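Local coordinates for ATP-dependent DNA helicase PIF1 (Candida albicans, PDB 7OTJ), which probably couples ATP hydrolysis to 5'-3' unwinding of DNA, G-quadruplex structures included, and so helps to keep nuclear and mitochondrial genomes stable, at residues A54-G57 and L58-C61; G65-L68 and H69-A72; L236-T239 and R240-D244; Q273-Q276 and V277-F281. All blocks are in the same frame, centred on the assembly; numbering follows the deposited sequence.

Contact 1. Residues A54-G57 and L58-C61. With nucleotides of chain C.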
loop_
_atom_site.group_PDB
_atom_site.type_symbol
_atom_site.label_atom_id
_atom_site.label_comp_id
_atom_site.label_asym_id
_atom_site.label_seq_id
_atom_site.Cartn_x
_atom_site.Cartn_y
_atom_site.Cartn_z
ATOM N N ALA A 54 5.330 1.943 -5.352
ATOM C CA ALA A 54 3.944 2.362 -5.265
ATOM C C ALA A 54 3.849 3.467 -4.224
ATOM O O ALA A 54 4.776 3.692 -3.440
ATOM C CB ALA A 54 3.019 1.189 -4.920
ATOM N N SER A 55 2.715 4.170 -4.229
ATOM C CA SER A 55 2.556 5.332 -3.361
ATOM C C SER A 55 2.443 4.944 -1.892
ATOM O O SER A 55 2.801 5.742 -1.020
ATOM C CB SER A 55 1.330 6.137 -3.780
ATOM O OG SER A 55 0.182 5.308 -3.813
ATOM N N THR A 56 1.898 3.767 -1.589
ATOM C CA THR A 56 1.775 3.310 -0.212
ATOM C C THR A 56 2.514 1.990 -0.021
ATOM O O THR A 56 2.797 1.264 -0.980
ATOM C CB THR A 56 0.305 3.136 0.190
ATOM O OG1 THR A 56 -0.294 2.120 -0.624
ATOM C CG2 THR A 56 -0.454 4.429 0.006
ATOM N N GLY A 57 2.782 1.661 1.246
ATOM C CA GLY A 57 3.539 0.455 1.537
ATOM C C GLY A 57 2.808 -0.806 1.123
ATOM O O GLY A 57 3.391 -1.702 0.509
ATOM N N LEU A 58 1.513 -0.884 1.437
ATOM C CA LEU A 58 0.752 -2.089 1.130
ATOM C C LEU A 58 0.567 -2.257 -0.375
ATOM O O LEU A 58 0.640 -3.377 -0.893
ATOM C CB LEU A 58 -0.599 -2.038 1.846
ATOM C CG LEU A 58 -1.215 -3.364 2.283
ATOM C CD1 LEU A 58 -0.190 -4.207 3.025
ATOM C CD2 LEU A 58 -2.426 -3.100 3.162
ATOM N N ALA A 59 0.363 -1.153 -1.100
ATOM C CA ALA A 59 0.260 -1.243 -2.552
ATOM C C ALA A 59 1.586 -1.609 -3.201
ATOM O O ALA A 59 1.589 -2.133 -4.320
ATOM C CB ALA A 59 -0.251 0.072 -3.140
ATOM N N ALA A 60 2.708 -1.349 -2.528
ATOM C CA ALA A 60 3.997 -1.766 -3.064
ATOM C C ALA A 60 4.209 -3.261 -2.868
ATOM O O ALA A 60 4.714 -3.943 -3.771
ATOM C CB ALA A 60 5.131 -0.964 -2.422
ATOM N N CYS A 61 3.814 -3.787 -1.705
ATOM C CA CYS A 61 3.882 -5.228 -1.487
ATOM C C CYS A 61 3.028 -5.976 -2.495
ATOM O O CYS A 61 3.350 -7.111 -2.864
ATOM C CB CYS A 61 3.425 -5.577 -0.070
ATOM S SG CYS A 61 4.412 -4.876 1.268
ATOM P P DT C 4 2.049 4.588 4.173
ATOM O OP1 DT C 4 2.317 3.302 3.485
ATOM O OP2 DT C 4 1.794 4.627 5.629
ATOM O "O5'" DT C 4 3.278 5.552 3.827
ATOM C "C5'" DT C 4 3.738 5.629 2.490
ATOM C "C4'" DT C 4 4.752 6.743 2.313
ATOM O "O4'" DT C 4 4.108 8.026 2.459
ATOM C "C3'" DT C 4 5.872 6.756 3.331
ATOM O "O3'" DT C 4 6.875 5.859 2.926
ATOM C "C2'" DT C 4 6.346 8.206 3.255
ATOM C "C1'" DT C 4 5.041 8.962 2.977
ATOM N N1 DT C 4 4.450 9.627 4.194
ATOM C C2 DT C 4 4.452 10.997 4.263
ATOM O O2 DT C 4 4.905 11.705 3.386
ATOM N N3 DT C 4 3.900 11.518 5.401
ATOM C C4 DT C 4 3.357 10.822 6.462
ATOM O O4 DT C 4 2.888 11.386 7.441
ATOM C C5 DT C 4 3.381 9.386 6.335
ATOM C C7 DT C 4 2.814 8.529 7.428
ATOM C C6 DT C 4 3.920 8.858 5.219
#

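Contact 2. Residues G65-L68 and H69-A72. With nucleotides of chain C.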
loop_
_atom_site.group_PDB
_atom_site.type_symbol
_atom_site.label_atom_id
_atom_site.label_comp_id
_atom_site.label_asym_id
_atom_site.label_seq_id
_atom_site.Cartn_x
_atom_site.Cartn_y
_atom_site.Cartn_z
ATOM N N GLY A 65 7.234 -4.584 -4.419
ATOM C CA GLY A 65 8.088 -3.421 -4.462
ATOM C C GLY A 65 8.210 -2.701 -3.135
ATOM O O GLY A 65 7.939 -3.266 -2.070
ATOM N N ILE A 66 8.644 -1.445 -3.196
ATOM C CA ILE A 66 8.841 -0.610 -2.024
ATOM C C ILE A 66 8.199 0.737 -2.315
ATOM O O ILE A 66 7.827 1.035 -3.449
ATOM C CB ILE A 66 10.331 -0.450 -1.664
ATOM C CG1 ILE A 66 11.065 0.286 -2.787
ATOM C CG2 ILE A 66 10.958 -1.809 -1.373
ATOM C CD1 ILE A 66 12.551 0.447 -2.552
ATOM N N THR A 67 8.040 1.542 -1.275
ATOM C CA THR A 67 7.403 2.831 -1.490
ATOM C C THR A 67 8.269 3.716 -2.382
ATOM O O THR A 67 9.481 3.517 -2.526
ATOM C CB THR A 67 7.111 3.532 -0.163
ATOM O OG1 THR A 67 8.336 3.976 0.439
ATOM C CG2 THR A 67 6.382 2.586 0.781
ATOM N N LEU A 68 7.613 4.686 -3.020
ATOM C CA LEU A 68 8.346 5.677 -3.795
ATOM C C LEU A 68 9.341 6.425 -2.914
ATOM O O LEU A 68 10.494 6.634 -3.308
ATOM C CB LEU A 68 7.371 6.649 -4.466
ATOM C CG LEU A 68 7.945 7.674 -5.449
ATOM C CD1 LEU A 68 8.782 6.981 -6.515
ATOM C CD2 LEU A 68 6.829 8.484 -6.088
ATOM N N HIS A 69 8.910 6.839 -1.718
ATOM C CA HIS A 69 9.808 7.557 -0.816
ATOM C C HIS A 69 11.009 6.702 -0.434
ATOM O O HIS A 69 12.147 7.187 -0.421
ATOM C CB HIS A 69 9.056 8.007 0.436
ATOM C CG HIS A 69 7.996 9.030 0.168
ATOM N ND1 HIS A 69 6.743 8.697 -0.301
ATOM C CD2 HIS A 69 8.003 10.377 0.306
ATOM C CE1 HIS A 69 6.024 9.795 -0.442
ATOM N NE2 HIS A 69 6.766 10.828 -0.082
ATOM N N SER A 70 10.777 5.421 -0.132
ATOM C CA SER A 70 11.877 4.551 0.268
ATOM C C SER A 70 12.872 4.357 -0.871
ATOM O O SER A 70 14.086 4.309 -0.639
ATOM C CB SER A 70 11.330 3.204 0.731
ATOM O OG SER A 70 12.305 2.473 1.444
ATOM N N PHE A 71 12.375 4.260 -2.109
ATOM C CA PHE A 71 13.270 4.088 -3.249
ATOM C C PHE A 71 14.187 5.287 -3.417
ATOM O O PHE A 71 15.364 5.134 -3.764
ATOM C CB PHE A 71 12.469 3.873 -4.535
ATOM C CG PHE A 71 13.262 4.151 -5.786
ATOM C CD1 PHE A 71 14.137 3.200 -6.295
ATOM C CD2 PHE A 71 13.146 5.365 -6.448
ATOM C CE1 PHE A 71 14.875 3.454 -7.436
ATOM C CE2 PHE A 71 13.890 5.623 -7.597
ATOM C CZ PHE A 71 14.747 4.665 -8.088
ATOM N N ALA A 72 13.667 6.486 -3.164
ATOM C CA ALA A 72 14.420 7.701 -3.447
ATOM C C ALA A 72 15.582 7.875 -2.482
ATOM O O ALA A 72 16.665 8.315 -2.883
ATOM C CB ALA A 72 13.494 8.913 -3.398
ATOM P P DT C 4 2.049 4.588 4.173
ATOM O OP1 DT C 4 2.317 3.302 3.485
ATOM O OP2 DT C 4 1.794 4.627 5.629
ATOM O "O5'" DT C 4 3.278 5.552 3.827
ATOM C "C5'" DT C 4 3.738 5.629 2.490
ATOM C "C4'" DT C 4 4.752 6.743 2.313
ATOM O "O4'" DT C 4 4.108 8.026 2.459
ATOM C "C3'" DT C 4 5.872 6.756 3.331
ATOM O "O3'" DT C 4 6.875 5.859 2.926
ATOM C "C2'" DT C 4 6.346 8.206 3.255
ATOM C "C1'" DT C 4 5.041 8.962 2.977
ATOM N N1 DT C 4 4.450 9.627 4.194
ATOM C C2 DT C 4 4.452 10.997 4.263
ATOM O O2 DT C 4 4.905 11.705 3.386
ATOM N N3 DT C 4 3.900 11.518 5.401
ATOM C C4 DT C 4 3.357 10.822 6.462
ATOM O O4 DT C 4 2.888 11.386 7.441
ATOM C C5 DT C 4 3.381 9.386 6.335
ATOM C C7 DT C 4 2.814 8.529 7.428
ATOM C C6 DT C 4 3.920 8.858 5.219
ATOM P P DT C 5 7.742 5.048 4.005
ATOM O OP1 DT C 5 8.556 4.090 3.217
ATOM O OP2 DT C 5 6.855 4.546 5.082
ATOM O "O5'" DT C 5 8.757 6.141 4.578
ATOM C "C5'" DT C 5 9.825 6.606 3.757
ATOM C "C4'" DT C 5 11.134 6.649 4.532
ATOM O "O4'" DT C 5 11.095 7.743 5.481
ATOM C "C3'" DT C 5 11.455 5.393 5.336
ATOM O "O3'" DT C 5 12.856 5.115 5.281
ATOM C "C2'" DT C 5 11.002 5.754 6.754
ATOM C "C1'" DT C 5 11.219 7.262 6.805
ATOM N N1 DT C 5 10.223 7.978 7.639
ATOM C C2 DT C 5 10.656 8.787 8.665
ATOM O O2 DT C 5 11.828 8.947 8.944
ATOM N N3 DT C 5 9.656 9.409 9.365
ATOM C C4 DT C 5 8.293 9.307 9.141
ATOM O O4 DT C 5 7.471 9.905 9.824
ATOM C C5 DT C 5 7.909 8.448 8.048
ATOM C C7 DT C 5 6.457 8.261 7.711
ATOM C C6 DT C 5 8.883 7.838 7.355
ATOM P P DT C 6 13.396 3.760 4.599
ATOM O OP1 DT C 6 13.846 4.104 3.234
ATOM O OP2 DT C 6 12.382 2.697 4.774
ATOM O "O5'" DT C 6 14.681 3.375 5.475
#

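Contact 3. Residues L236-T239 and R240-D244. With K (potassium ion), chain I; nucleotides of chain C.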
loop_
_atom_site.group_PDB
_atom_site.type_symbol
_atom_site.label_atom_id
_atom_site.label_comp_id
_atom_site.label_asym_id
_atom_site.label_seq_id
_atom_site.Cartn_x
_atom_site.Cartn_y
_atom_site.Cartn_z
ATOM N N LEU A 236 -13.409 -1.843 6.459
ATOM C CA LEU A 236 -12.787 -0.638 5.926
ATOM C C LEU A 236 -13.410 0.591 6.570
ATOM O O LEU A 236 -14.636 0.698 6.650
ATOM C CB LEU A 236 -12.952 -0.558 4.406
ATOM C CG LEU A 236 -12.334 -1.680 3.575
ATOM C CD1 LEU A 236 -12.462 -1.371 2.094
ATOM C CD2 LEU A 236 -10.881 -1.880 3.966
ATOM N N TYR A 237 -12.565 1.532 6.989
ATOM C CA TYR A 237 -13.014 2.788 7.575
ATOM C C TYR A 237 -12.184 3.931 7.011
ATOM O O TYR A 237 -11.106 3.728 6.449
ATOM C CB TYR A 237 -12.901 2.785 9.097
ATOM C CG TYR A 237 -13.684 1.686 9.772
ATOM C CD1 TYR A 237 -13.114 0.444 9.990
ATOM C CD2 TYR A 237 -14.996 1.891 10.188
ATOM C CE1 TYR A 237 -13.822 -0.564 10.600
ATOM C CE2 TYR A 237 -15.708 0.887 10.801
ATOM C CZ TYR A 237 -15.116 -0.341 11.005
ATOM O OH TYR A 237 -15.822 -1.353 11.612
ATOM N N ALA A 238 -12.703 5.146 7.168
ATOM C CA ALA A 238 -12.004 6.315 6.650
ATOM C C ALA A 238 -10.863 6.744 7.564
ATOM O O ALA A 238 -9.827 7.215 7.084
ATOM C CB ALA A 238 -12.983 7.471 6.453
ATOM N N THR A 239 -11.032 6.603 8.874
ATOM C CA THR A 239 -10.074 7.127 9.835
ATOM C C THR A 239 -9.413 5.999 10.615
ATOM O O THR A 239 -9.910 4.870 10.687
ATOM C CB THR A 239 -10.758 8.084 10.818
ATOM O OG1 THR A 239 -11.666 7.337 11.641
ATOM C CG2 THR A 239 -11.524 9.159 10.066
ATOM N N ARG A 240 -8.329 6.359 11.299
ATOM C CA ARG A 240 -7.581 5.365 12.052
ATOM C C ARG A 240 -8.243 5.073 13.386
ATOM O O ARG A 240 -8.240 3.923 13.836
ATOM C CB ARG A 240 -6.143 5.837 12.256
ATOM C CG ARG A 240 -5.254 5.498 11.075
ATOM C CD ARG A 240 -3.841 6.011 11.255
ATOM N NE ARG A 240 -3.795 7.466 11.300
ATOM C CZ ARG A 240 -2.685 8.172 11.457
ATOM N NH1 ARG A 240 -1.501 7.587 11.542
ATOM N NH2 ARG A 240 -2.764 9.497 11.538
ATOM N N TYR A 241 -8.774 6.109 14.047
ATOM C CA TYR A 241 -9.607 5.920 15.230
ATOM C C TYR A 241 -10.584 4.762 15.061
ATOM O O TYR A 241 -10.621 3.842 15.883
ATOM C CB TYR A 241 -10.353 7.218 15.552
ATOM C CG TYR A 241 -11.096 7.189 16.874
ATOM C CD1 TYR A 241 -10.416 7.318 18.081
ATOM C CD2 TYR A 241 -12.477 7.048 16.914
ATOM C CE1 TYR A 241 -11.097 7.299 19.295
ATOM C CE2 TYR A 241 -13.163 7.027 18.119
ATOM C CZ TYR A 241 -12.469 7.153 19.305
ATOM O OH TYR A 241 -13.154 7.132 20.501
ATOM N N GLU A 242 -11.371 4.783 13.980
ATOM C CA GLU A 242 -12.287 3.678 13.699
ATOM C C GLU A 242 -11.532 2.366 13.552
ATOM O O GLU A 242 -11.922 1.343 14.128
ATOM C CB GLU A 242 -13.095 3.961 12.434
ATOM C CG GLU A 242 -13.999 5.169 12.500
ATOM C CD GLU A 242 -14.390 5.663 11.123
ATOM O OE1 GLU A 242 -13.483 6.024 10.339
ATOM O OE2 GLU A 242 -15.597 5.681 10.816
ATOM N N VAL A 243 -10.439 2.379 12.783
ATOM C CA VAL A 243 -9.684 1.155 12.542
ATOM C C VAL A 243 -9.165 0.595 13.857
ATOM O O VAL A 243 -9.299 -0.603 14.135
ATOM C CB VAL A 243 -8.540 1.418 11.540
ATOM C CG1 VAL A 243 -7.609 0.223 11.472
ATOM C CG2 VAL A 243 -9.102 1.716 10.169
ATOM N N ASP A 244 -8.617 1.462 14.710
ATOM C CA ASP A 244 -8.115 1.013 16.003
ATOM C C ASP A 244 -9.253 0.574 16.913
ATOM O O ASP A 244 -9.115 -0.400 17.661
ATOM C CB ASP A 244 -7.292 2.121 16.657
ATOM C CG ASP A 244 -5.960 2.324 15.975
ATOM O OD1 ASP A 244 -5.612 1.481 15.125
ATOM O OD2 ASP A 244 -5.266 3.317 16.281
HETATM K K K I . -15.478 5.906 7.965
ATOM P P DT C 2 -6.614 10.086 10.077
ATOM O OP1 DT C 2 -7.691 9.284 10.700
ATOM O OP2 DT C 2 -5.532 10.663 10.908
ATOM O "O5'" DT C 2 -5.961 9.194 8.923
ATOM C "C5'" DT C 2 -6.792 8.399 8.079
ATOM C "C4'" DT C 2 -6.315 8.444 6.638
ATOM O "O4'" DT C 2 -6.623 9.735 6.081
ATOM C "C3'" DT C 2 -4.820 8.232 6.461
ATOM O "O3'" DT C 2 -4.585 6.880 6.124
ATOM C "C2'" DT C 2 -4.432 9.169 5.311
ATOM C "C1'" DT C 2 -5.552 10.210 5.282
ATOM N N1 DT C 2 -5.150 11.562 5.789
ATOM C C2 DT C 2 -5.477 12.679 5.052
ATOM O O2 DT C 2 -6.060 12.626 3.982
ATOM N N3 DT C 2 -5.081 13.869 5.607
ATOM C C4 DT C 2 -4.418 14.049 6.805
ATOM O O4 DT C 2 -4.105 15.162 7.219
ATOM C C5 DT C 2 -4.119 12.839 7.535
ATOM C C7 DT C 2 -3.402 12.911 8.851
ATOM C C6 DT C 2 -4.498 11.668 7.000
ATOM P P DT C 3 -3.361 6.081 6.784
ATOM O OP1 DT C 3 -3.697 4.636 6.741
ATOM O OP2 DT C 3 -3.052 6.731 8.079
ATOM O "O5'" DT C 3 -2.139 6.369 5.785
ATOM C "C5'" DT C 3 -2.235 5.971 4.423
ATOM C "C4'" DT C 3 -1.181 6.650 3.553
ATOM O "O4'" DT C 3 -1.409 8.073 3.525
ATOM C "C3'" DT C 3 0.254 6.485 4.011
ATOM O "O3'" DT C 3 0.793 5.295 3.465
ATOM C "C2'" DT C 3 0.943 7.721 3.429
ATOM C "C1'" DT C 3 -0.174 8.762 3.411
ATOM N N1 DT C 3 -0.098 9.754 4.515
ATOM C C2 DT C 3 0.559 10.942 4.309
ATOM O O2 DT C 3 1.109 11.223 3.262
ATOM N N3 DT C 3 0.553 11.793 5.386
ATOM C C4 DT C 3 -0.045 11.574 6.622
ATOM O O4 DT C 3 0.000 12.395 7.535
ATOM C C5 DT C 3 -0.723 10.307 6.764
ATOM C C7 DT C 3 -1.406 9.952 8.054
ATOM C C6 DT C 3 -0.720 9.473 5.715
ATOM O OP3 DT C 1 -11.634 13.887 13.547
ATOM P P DT C 1 -12.178 12.769 12.746
ATOM O OP1 DT C 1 -13.590 13.055 12.410
ATOM O OP2 DT C 1 -11.853 11.511 13.449
ATOM O "O5'" DT C 1 -11.351 12.776 11.386
ATOM C "C5'" DT C 1 -9.940 12.890 11.421
ATOM C "C4'" DT C 1 -9.328 12.162 10.242
ATOM O "O4'" DT C 1 -9.964 12.612 9.021
ATOM C "C3'" DT C 1 -7.846 12.410 10.026
ATOM O "O3'" DT C 1 -7.284 11.319 9.295
ATOM C "C2'" DT C 1 -7.873 13.686 9.193
ATOM C "C1'" DT C 1 -9.062 13.407 8.275
ATOM N N1 DT C 1 -9.791 14.625 7.825
ATOM C C2 DT C 1 -9.219 15.457 6.884
ATOM O O2 DT C 1 -8.119 15.264 6.393
ATOM N N3 DT C 1 -9.989 16.539 6.540
ATOM C C4 DT C 1 -11.246 16.861 7.028
ATOM O O4 DT C 1 -11.860 17.857 6.656
ATOM C C5 DT C 1 -11.784 15.943 8.005
ATOM C C7 DT C 1 -13.136 16.185 8.605
ATOM C C6 DT C 1 -11.042 14.884 8.348
#

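Contact 4. Residues Q273-Q276 and V277-F281. With nucleotides of chain C.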
loop_
_atom_site.group_PDB
_atom_site.type_symbol
_atom_site.label_atom_id
_atom_site.label_comp_id
_atom_site.label_asym_id
_atom_site.label_seq_id
_atom_site.Cartn_x
_atom_site.Cartn_y
_atom_site.Cartn_z
ATOM N N GLN A 273 12.410 14.493 19.642
ATOM C CA GLN A 273 12.706 13.886 18.345
ATOM C C GLN A 273 12.580 12.367 18.375
ATOM O O GLN A 273 12.089 11.759 17.416
ATOM C CB GLN A 273 14.107 14.294 17.885
ATOM C CG GLN A 273 14.180 15.684 17.265
ATOM C CD GLN A 273 14.094 16.797 18.289
ATOM O OE1 GLN A 273 14.538 16.647 19.428
ATOM N NE2 GLN A 273 13.514 17.924 17.889
ATOM N N LYS A 274 13.021 11.735 19.468
ATOM C CA LYS A 274 12.965 10.278 19.559
ATOM C C LYS A 274 11.528 9.783 19.659
ATOM O O LYS A 274 11.161 8.784 19.028
ATOM C CB LYS A 274 13.777 9.791 20.757
ATOM C CG LYS A 274 14.057 8.300 20.744
ATOM C CD LYS A 274 14.763 7.866 22.016
ATOM C CE LYS A 274 13.841 8.002 23.209
ATOM N NZ LYS A 274 14.540 7.691 24.479
ATOM N N THR A 275 10.696 10.476 20.435
ATOM C CA THR A 275 9.300 10.074 20.536
ATOM C C THR A 275 8.573 10.311 19.220
ATOM O O THR A 275 7.779 9.472 18.782
ATOM C CB THR A 275 8.620 10.835 21.672
ATOM O OG1 THR A 275 9.125 10.369 22.929
ATOM C CG2 THR A 275 7.116 10.643 21.625
ATOM N N GLN A 276 8.874 11.423 18.547
ATOM C CA GLN A 276 8.173 11.733 17.309
ATOM C C GLN A 276 8.581 10.789 16.186
ATOM O O GLN A 276 7.786 10.541 15.274
ATOM C CB GLN A 276 8.411 13.191 16.926
ATOM C CG GLN A 276 7.853 14.179 17.950
ATOM C CD GLN A 276 8.295 15.606 17.687
ATOM O OE1 GLN A 276 9.316 15.842 17.036
ATOM N NE2 GLN A 276 7.531 16.566 18.193
ATOM N N VAL A 277 9.807 10.263 16.224
ATOM C CA VAL A 277 10.207 9.243 15.258
ATOM C C VAL A 277 9.488 7.932 15.538
ATOM O O VAL A 277 8.977 7.278 14.621
ATOM C CB VAL A 277 11.732 9.052 15.266
ATOM C CG1 VAL A 277 12.097 7.729 14.613
ATOM C CG2 VAL A 277 12.392 10.174 14.530
ATOM N N LEU A 278 9.460 7.511 16.803
ATOM C CA LEU A 278 8.844 6.231 17.133
ATOM C C LEU A 278 7.358 6.215 16.811
ATOM O O LEU A 278 6.830 5.177 16.401
ATOM C CB LEU A 278 9.061 5.913 18.608
ATOM C CG LEU A 278 10.471 5.453 18.958
ATOM C CD1 LEU A 278 10.667 5.479 20.462
ATOM C CD2 LEU A 278 10.698 4.062 18.403
ATOM N N THR A 279 6.681 7.356 16.959
ATOM C CA THR A 279 5.241 7.413 16.729
ATOM C C THR A 279 4.874 6.905 15.341
ATOM O O THR A 279 3.807 6.305 15.163
ATOM C CB THR A 279 4.735 8.841 16.956
ATOM O OG1 THR A 279 4.837 9.159 18.350
ATOM C CG2 THR A 279 3.280 8.993 16.525
ATOM N N ASN A 280 5.757 7.074 14.361
ATOM C CA ASN A 280 5.445 6.721 12.986
ATOM C C ASN A 280 5.986 5.356 12.580
ATOM O O ASN A 280 5.861 4.981 11.410
ATOM C CB ASN A 280 5.981 7.792 12.039
ATOM C CG ASN A 280 5.194 9.075 12.120
ATOM O OD1 ASN A 280 3.999 9.062 12.412
ATOM N ND2 ASN A 280 5.857 10.194 11.863
ATOM N N PHE A 281 6.542 4.590 13.519
ATOM C CA PHE A 281 6.933 3.217 13.222
ATOM C C PHE A 281 5.690 2.353 13.044
ATOM O O PHE A 281 4.756 2.420 13.846
ATOM C CB PHE A 281 7.803 2.640 14.342
ATOM C CG PHE A 281 9.255 3.004 14.244
ATOM C CD1 PHE A 281 9.661 4.138 13.556
ATOM C CD2 PHE A 281 10.222 2.205 14.838
ATOM C CE1 PHE A 281 10.999 4.474 13.471
ATOM C CE2 PHE A 281 11.565 2.538 14.752
ATOM C CZ PHE A 281 11.951 3.670 14.070
ATOM P P DT C 5 7.742 5.048 4.005
ATOM O OP1 DT C 5 8.556 4.090 3.217
ATOM O OP2 DT C 5 6.855 4.546 5.082
ATOM O "O5'" DT C 5 8.757 6.141 4.578
ATOM C "C5'" DT C 5 9.825 6.606 3.757
ATOM C "C4'" DT C 5 11.134 6.649 4.532
ATOM O "O4'" DT C 5 11.095 7.743 5.481
ATOM C "C3'" DT C 5 11.455 5.393 5.336
ATOM O "O3'" DT C 5 12.856 5.115 5.281
ATOM C "C2'" DT C 5 11.002 5.754 6.754
ATOM C "C1'" DT C 5 11.219 7.262 6.805
ATOM N N1 DT C 5 10.223 7.978 7.639
ATOM C C2 DT C 5 10.656 8.787 8.665
ATOM O O2 DT C 5 11.828 8.947 8.944
ATOM N N3 DT C 5 9.656 9.409 9.365
ATOM C C4 DT C 5 8.293 9.307 9.141
ATOM O O4 DT C 5 7.471 9.905 9.824
ATOM C C5 DT C 5 7.909 8.448 8.048
ATOM C C7 DT C 5 6.457 8.261 7.711
ATOM C C6 DT C 5 8.883 7.838 7.355
#

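Contact 1. Residues A54-G57 and L58-C61
Ala60 N donates to Thr56 O (3.0 Å) and Cys61 N to Gly57 O (3.1 Å), the two backbone bonds by which the chain leaving strand 50-54, in the parallel sheet of the PIF1-like P-loop helicase domain, turns into helix 57-61. Thr56 is the N-cap residue. Its OG1 sits between the backbone N and the carbonyl carbon (chi1 63°), a rotation that aims the hydroxyl at the first turn of the helix. There it accepts from Ala59 N, weakly, at 3.4 Å. Ala54, the last residue of the strand, points its CB at this turn, and the methyl meets the Ala59 CB and Ala60 CB methyls, each at 3.9 Å; small side chains let strand end and helix lie close together. Ser55 faces the other way, where its OG bonds to Glu108 O, beside the pocket that holds the tetrafluoroaluminate ion. The amide of Gly57, in the first turn of the helix, is directed at the DNA: Gly57 N donates to OP1 of DT4 of chain C at 2.8 Å, along a nearly straight N-H line (166°). Thr56 OG1 thus weakly caps the amide of Ala59, while the phosphate takes that of Gly57. Helix polarity would probably add a favourable field at OP1, and a backbone amide gripping a phosphate oxygen can hold the DNA strand without reading its base.

Contact 2. Residues G65-L68 and H69-A72
Strand 66-67, at the edge of the parallel P-loop sheet, passes straight into helix 68-72, with Thr67 at the N-cap, its side chain meeting Ser70. Thr67 OG1, placed between its own N and carbonyl carbon (chi1 71°), accepts from Ser70 N at 2.9 Å. The same hydroxyl donates to OP1 of DT5 of chain C, 2.8 Å from Thr67 OG1, so one oxygen both closes the cap and takes hold of the DNA. At the next nucleotide, Ser70 OG donates to OP1 of DT6 of chain C at 2.9 Å. Two backbone bonds wind the turn, Phe71 N to Thr67 O and Ala72 N to Leu68 O. His69 turns its imidazole to the sugar of DT4 of chain C, whose C2' lies 3.5 Å above one ring face, displaced toward the rim. On another side of the turn Ile66 lays CD1 against Phe71, 4.0 Å from its CB. The Phe71 ring meets that of Trp98, the planes at about 55°, and Leu68 packs on Leu116 and Leu120 of helix 114-128. Apolar groups anchor the helix while its polar start faces three successive nucleotides, a threonine N-cap at a strand-to-helix junction put to use in holding single-stranded DNA by its backbone.

Contact 3. Residues L236-T239 and R240-D244
Glu242 OE1 is gripped by three groups: Thr239 OG1 donates to it at 2.6 Å, Thr239 N at 2.9 Å, and a potassium ion lies 3.1 Å from the same oxygen. The two donors arrive differently, the amide nearly along the C-O axis and the hydroxyl from above the carboxylate plane, 37° out of it. Glu242 OE2 also binds the potassium ion, at 2.9 Å, and Asp466 O joins the site. In return Glu242 N donates to Thr239 OG1, a weak bond, which completes a capping box at the start of helix 240-253, two residues separating it from strand 234-237 of the second parallel sheet. With CG beside its own backbone N (chi1 -63°), Glu242 folds back over the helix start, and its CB rests on Tyr237 CB at 3.5 Å. Ring and carboxylate planes there stand 55° apart; the phenol OH is bonded to Glu235. Next to the box, Arg240 N donates to OP1 of DT2 of chain C. Arg240 NH2 serves OP2 of that phosphate, at the guanidinium edge and in its plane, while over one face lie OP2 of DT3 of chain C and, 3.6 Å above the plane and offset toward the rim, the C7 methyl of that nucleotide.

Contact 4. Residues Q273-Q276 and V277-F281
Leu278, whose CB and CG rest against Lys274 O one turn earlier, holds its CD2 methyl over one face of the Phe281 ring, 4.0 Å above the plane and displaced toward the rim. A second flat group, the Asn280 amide, turns to the DNA: Asn280 ND2 makes a weak bond to O4 of DT5 of chain C, 2.6 Å long and bent to 123° at the hydrogen. Both lie at the end of helix 273-279, a short surface helix in the range of the Pif1 2B domain, whose family belongs to the SH3 clan. The helix packs on the antiparallel sheet, Leu278 against Val437 and Arg439 and Val277 against Thr428, and just beyond it Phe281 packs on Trp426. Regular bonds four residues back build the helix: Val277 N to Gln273 O at 3.0 Å and Leu278 N to Lys274 O at 3.1 Å. From Asn280 on they reach back three residues instead, Asn280 N to Val277 O and Phe281 N to Leu278 O. On the exposed side Thr275 OG1 is bonded to Glu271. The carbonyl of Thr275 takes two donors from one residue: Thr279 N and Thr279 OG1 both donate to Thr275 O, each at 3.0 Å, from opposite faces of its plane. OG1, anti to the carbonyl carbon of Thr279 (chi1 -69°), stands 38° out of that plane.

How the contacts relate
The four contacts follow one another along the chain in series; none nests in or crosses another, and each closes only a local turn. Contacts 1 and 2 are neighbours in space: the loop after helix 57-61 returns so that Ala60 O probably bonds Gly65 N, while Ala54 O probably bonds Leu68 N, joining two strand-to-helix junctions of one sheet. Contact 3 repeats such a junction in the second parallel sheet, its centre about 19 Å from that of contact 1. Contact 4 lies in the 2B range, about 21 Å from contact 3 between centres. The DNA links all four: DT1 to DT3 pass contact 3, DT4 contacts 1 and 2, DT5 contacts 2 and 4, and DT6 contact 2.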